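Putative alpha/beta hydrolase (Desulfitobacterium hafniense, PDB 4RPC) probably acts as a hydrolase of the alpha/beta hydrolase fold, although its natural substrate is not known. Local coordinates at residues P22-F32 / K88-G98. Sequence-based numbering, arbitrary orientation.
Sequences PKVLLIHGAGF and KVQAIYGVSLG
Ile27 lays its CD1 methyl obliquely over Ile92, 3.5 Å from CG2, while its other branch, CG2, rests 3.6 Å from Gly98 CA. With CG1 anti to the carbonyl carbon (chi1 -46°), one arm runs back along strand 91-95 and the other reaches the start of helix 97-108. Cutting this side chain back to alanine is likely to open a gap between Ile92 and Gly98, seating that helix less firmly on the sheet. On the same face Leu25 runs next to Ile92 in the same direction, its CB 3.8 Å from Ile92 CG2. The other face carries Leu26, whose CD2 meets Tyr93 CB; the phenol beyond it is tied by its OH to Asp119. Between these two layers the strands pair in parallel, regularly from Leu25 onward: Leu25 N, Tyr93 N, Ile27 N and Val95 N donate in turn. The last, Val95 N to Ile27 O, meets the carbonyl almost head-on, at 177°. Earlier, where strand 88-95 is interrupted, Lys23 O takes Gln90 N (2.7 Å) and, weakly, Ala91 N. Past the strands, Phe32 presents its ring edge to Val95 CG1; Phe32 N closes the type II turn on Gly29 O, which His28 ND1 reaches from the opposite face. A CB on Gly98 would collide with Ile27 O. Gly94, Ser96 and Gly98 match the GxSxG nucleophile elbow, strained at Ser96 (phi 62°), which probably forms a triad with His241 (weakly bonded to its OG) and Glu213, where the central strand of the alpha/beta hydrolase sheet turns at its C-terminal end into helix 97-108.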
loop_
_atom_site.group_PDB
_atom_site.type_symbol
_atom_site.label_atom_id
_atom_site.label_comp_id
_atom_site.label_asym_id
_atom_site.label_seq_id
_atom_site.Cartn_x
_atom_site.Cartn_y
_atom_site.Cartn_z
ATOM N N PRO A 22 8.900 16.930 8.635
ATOM C CA PRO A 22 8.042 15.874 9.175
ATOM C C PRO A 22 8.126 14.602 8.335
ATOM O O PRO A 22 8.228 14.671 7.106
ATOM C CB PRO A 22 6.621 16.472 9.116
ATOM C CG PRO A 22 6.814 17.976 9.043
ATOM C CD PRO A 22 8.195 18.226 8.472
ATOM N N LYS A 23 8.049 13.449 8.995
ATOM C CA LYS A 23 8.284 12.205 8.294
ATOM C C LYS A 23 6.986 11.599 7.695
ATOM O O LYS A 23 6.009 11.370 8.387
ATOM C CB LYS A 23 8.945 11.216 9.225
ATOM C CG LYS A 23 10.454 11.337 9.257
ATOM C CD LYS A 23 10.887 12.542 10.049
ATOM C CE LYS A 23 12.348 12.399 10.401
ATOM N NZ LYS A 23 12.959 13.733 10.541
ATOM N N VAL A 24 7.048 11.307 6.403
ATOM C CA VAL A 24 5.993 10.713 5.669
ATOM C C VAL A 24 6.537 9.421 4.998
ATOM O O VAL A 24 7.474 9.463 4.185
ATOM C CB VAL A 24 5.483 11.720 4.628
ATOM C CG1 VAL A 24 4.421 11.107 3.730
ATOM C CG2 VAL A 24 4.911 12.968 5.332
ATOM N N LEU A 25 5.948 8.293 5.338
ATOM C CA LEU A 25 6.340 6.968 4.773
ATOM C C LEU A 25 5.402 6.562 3.663
ATOM O O LEU A 25 4.207 6.571 3.861
ATOM C CB LEU A 25 6.208 5.886 5.865
ATOM C CG LEU A 25 7.323 4.992 6.325
ATOM C CD1 LEU A 25 6.723 3.885 7.173
ATOM C CD2 LEU A 25 8.176 4.379 5.239
ATOM N N LEU A 26 5.936 6.140 2.532
ATOM C CA LEU A 26 5.156 5.742 1.408
ATOM C C LEU A 26 5.481 4.315 1.053
ATOM O O LEU A 26 6.648 4.025 0.647
ATOM C CB LEU A 26 5.486 6.622 0.215
ATOM C CG LEU A 26 5.353 8.106 0.430
ATOM C CD1 LEU A 26 5.932 8.827 -0.777
ATOM C CD2 LEU A 26 3.910 8.495 0.595
ATOM N N ILE A 27 4.470 3.433 1.198
ATOM C CA ILE A 27 4.650 1.964 1.053
ATOM C C ILE A 27 3.867 1.453 -0.100
ATOM O O ILE A 27 2.640 1.510 -0.106
ATOM C CB ILE A 27 4.285 1.180 2.331
ATOM C CG1 ILE A 27 4.887 1.819 3.579
ATOM C CG2 ILE A 27 4.755 -0.268 2.223
ATOM C CD1 ILE A 27 4.494 1.153 4.904
ATOM N N HIS A 28 4.587 0.989 -1.116
ATOM C CA HIS A 28 4.000 0.476 -2.338
ATOM C C HIS A 28 3.401 -0.916 -2.189
ATOM O O HIS A 28 3.544 -1.561 -1.154
ATOM C CB HIS A 28 5.021 0.505 -3.475
ATOM C CG HIS A 28 6.122 -0.525 -3.375
ATOM N ND1 HIS A 28 5.939 -1.830 -3.756
ATOM C CD2 HIS A 28 7.437 -0.408 -3.077
ATOM C CE1 HIS A 28 7.064 -2.508 -3.596
ATOM N NE2 HIS A 28 7.994 -1.674 -3.192
ATOM N N GLY A 29 2.676 -1.355 -3.203
ATOM C CA GLY A 29 2.005 -2.658 -3.140
ATOM C C GLY A 29 2.742 -3.769 -3.887
ATOM O O GLY A 29 3.808 -3.555 -4.505
ATOM N N ALA A 30 2.195 -4.972 -3.771
ATOM C CA ALA A 30 2.721 -6.124 -4.489
ATOM C C ALA A 30 2.789 -5.859 -5.990
ATOM O O ALA A 30 1.829 -5.456 -6.603
ATOM C CB ALA A 30 1.835 -7.337 -4.244
ATOM N N GLY A 31 3.940 -6.155 -6.577
ATOM C CA GLY A 31 4.188 -5.961 -7.996
ATOM C C GLY A 31 4.623 -4.574 -8.393
ATOM O O GLY A 31 4.972 -4.387 -9.547
ATOM N N PHE A 32 4.576 -3.607 -7.486
ATOM C CA PHE A 32 4.861 -2.192 -7.816
ATOM C C PHE A 32 6.334 -1.942 -7.583
ATOM O O PHE A 32 7.057 -2.871 -7.209
ATOM C CB PHE A 32 4.002 -1.240 -6.980
ATOM C CG PHE A 32 2.524 -1.354 -7.238
ATOM C CD1 PHE A 32 2.020 -2.191 -8.221
ATOM C CD2 PHE A 32 1.629 -0.523 -6.561
ATOM C CE1 PHE A 32 0.651 -2.207 -8.507
ATOM C CE2 PHE A 32 0.269 -0.560 -6.821
ATOM C CZ PHE A 32 -0.214 -1.414 -7.781
ATOM N N LYS A 88 9.139 8.545 15.137
ATOM C CA LYS A 88 7.778 9.023 14.921
ATOM C C LYS A 88 7.575 9.381 13.459
ATOM O O LYS A 88 8.415 10.040 12.850
ATOM C CB LYS A 88 7.510 10.258 15.782
ATOM C CG LYS A 88 6.099 10.832 15.644
ATOM C CD LYS A 88 5.859 12.008 16.599
ATOM C CE LYS A 88 6.670 13.243 16.186
ATOM N NZ LYS A 88 6.051 14.582 16.489
ATOM N N VAL A 89 6.468 8.945 12.877
ATOM C CA VAL A 89 6.136 9.386 11.554
ATOM C C VAL A 89 4.788 10.072 11.539
ATOM O O VAL A 89 3.829 9.652 12.234
ATOM C CB VAL A 89 6.217 8.234 10.511
ATOM C CG1 VAL A 89 7.522 7.471 10.684
ATOM C CG2 VAL A 89 5.064 7.305 10.612
ATOM N N GLN A 90 4.681 11.108 10.731
ATOM C CA GLN A 90 3.460 11.904 10.786
ATOM C C GLN A 90 2.400 11.217 9.998
ATOM O O GLN A 90 1.226 11.305 10.358
ATOM C CB GLN A 90 3.648 13.320 10.246
ATOM C CG GLN A 90 4.535 14.261 11.042
ATOM C CD GLN A 90 4.171 14.338 12.475
ATOM O OE1 GLN A 90 3.014 14.549 12.837
ATOM N NE2 GLN A 90 5.156 14.114 13.323
ATOM N N ALA A 91 2.804 10.520 8.914
ATOM C CA ALA A 91 1.858 9.754 8.080
ATOM C C ALA A 91 2.521 8.596 7.329
ATOM O O ALA A 91 3.597 8.758 6.777
ATOM C CB ALA A 91 1.214 10.677 7.060
ATOM N N ILE A 92 1.823 7.480 7.256
ATOM C CA ILE A 92 2.105 6.412 6.330
ATOM C C ILE A 92 0.977 6.302 5.298
ATOM O O ILE A 92 -0.211 6.181 5.671
ATOM C CB ILE A 92 2.216 5.064 7.046
ATOM C CG1 ILE A 92 3.074 5.187 8.311
ATOM C CG2 ILE A 92 2.867 4.041 6.128
ATOM C CD1 ILE A 92 3.232 3.837 8.971
ATOM N N TYR A 93 1.335 6.413 4.022
ATOM C CA TYR A 93 0.432 6.102 2.966
ATOM C C TYR A 93 0.835 4.717 2.494
ATOM O O TYR A 93 2.008 4.436 2.297
ATOM C CB TYR A 93 0.494 7.139 1.843
ATOM C CG TYR A 93 -0.242 6.686 0.623
ATOM C CD1 TYR A 93 -1.583 6.941 0.454
ATOM C CD2 TYR A 93 0.406 5.911 -0.340
ATOM C CE1 TYR A 93 -2.259 6.494 -0.662
ATOM C CE2 TYR A 93 -0.266 5.465 -1.451
ATOM C CZ TYR A 93 -1.606 5.751 -1.600
ATOM O OH TYR A 93 -2.225 5.296 -2.745
ATOM N N GLY A 94 -0.118 3.818 2.386
ATOM C CA GLY A 94 0.183 2.532 1.855
ATOM C C GLY A 94 -0.865 2.125 0.887
ATOM O O GLY A 94 -2.071 2.310 1.133
ATOM N N VAL A 95 -0.414 1.605 -0.248
ATOM C CA VAL A 95 -1.337 1.168 -1.265
ATOM C C VAL A 95 -1.294 -0.332 -1.320
ATOM O O VAL A 95 -0.225 -0.936 -1.398
ATOM C CB VAL A 95 -1.065 1.813 -2.655
ATOM C CG1 VAL A 95 0.309 1.446 -3.176
ATOM C CG2 VAL A 95 -2.142 1.371 -3.662
ATOM N N SER A 96 -2.479 -0.922 -1.244
ATOM C CA SER A 96 -2.687 -2.352 -1.365
ATOM C C SER A 96 -1.962 -3.092 -0.252
ATOM O O SER A 96 -2.178 -2.795 0.925
ATOM C CB SER A 96 -2.252 -2.798 -2.784
ATOM O OG SER A 96 -2.976 -3.966 -3.179
ATOM N N LEU A 97 -1.112 -4.054 -0.584
ATOM C CA LEU A 97 -0.308 -4.677 0.455
ATOM C C LEU A 97 0.384 -3.654 1.346
ATOM O O LEU A 97 0.569 -3.894 2.529
ATOM C CB LEU A 97 0.772 -5.500 -0.173
ATOM C CG LEU A 97 1.756 -6.183 0.758
ATOM C CD1 LEU A 97 1.057 -7.048 1.776
ATOM C CD2 LEU A 97 2.711 -7.006 -0.129
ATOM N N GLY A 98 0.766 -2.528 0.764
ATOM C CA GLY A 98 1.473 -1.541 1.501
ATOM C C GLY A 98 0.597 -0.981 2.616
ATOM O O GLY A 98 1.130 -0.514 3.600
HETATM O O HOH W 1 7.413 13.150 11.842
#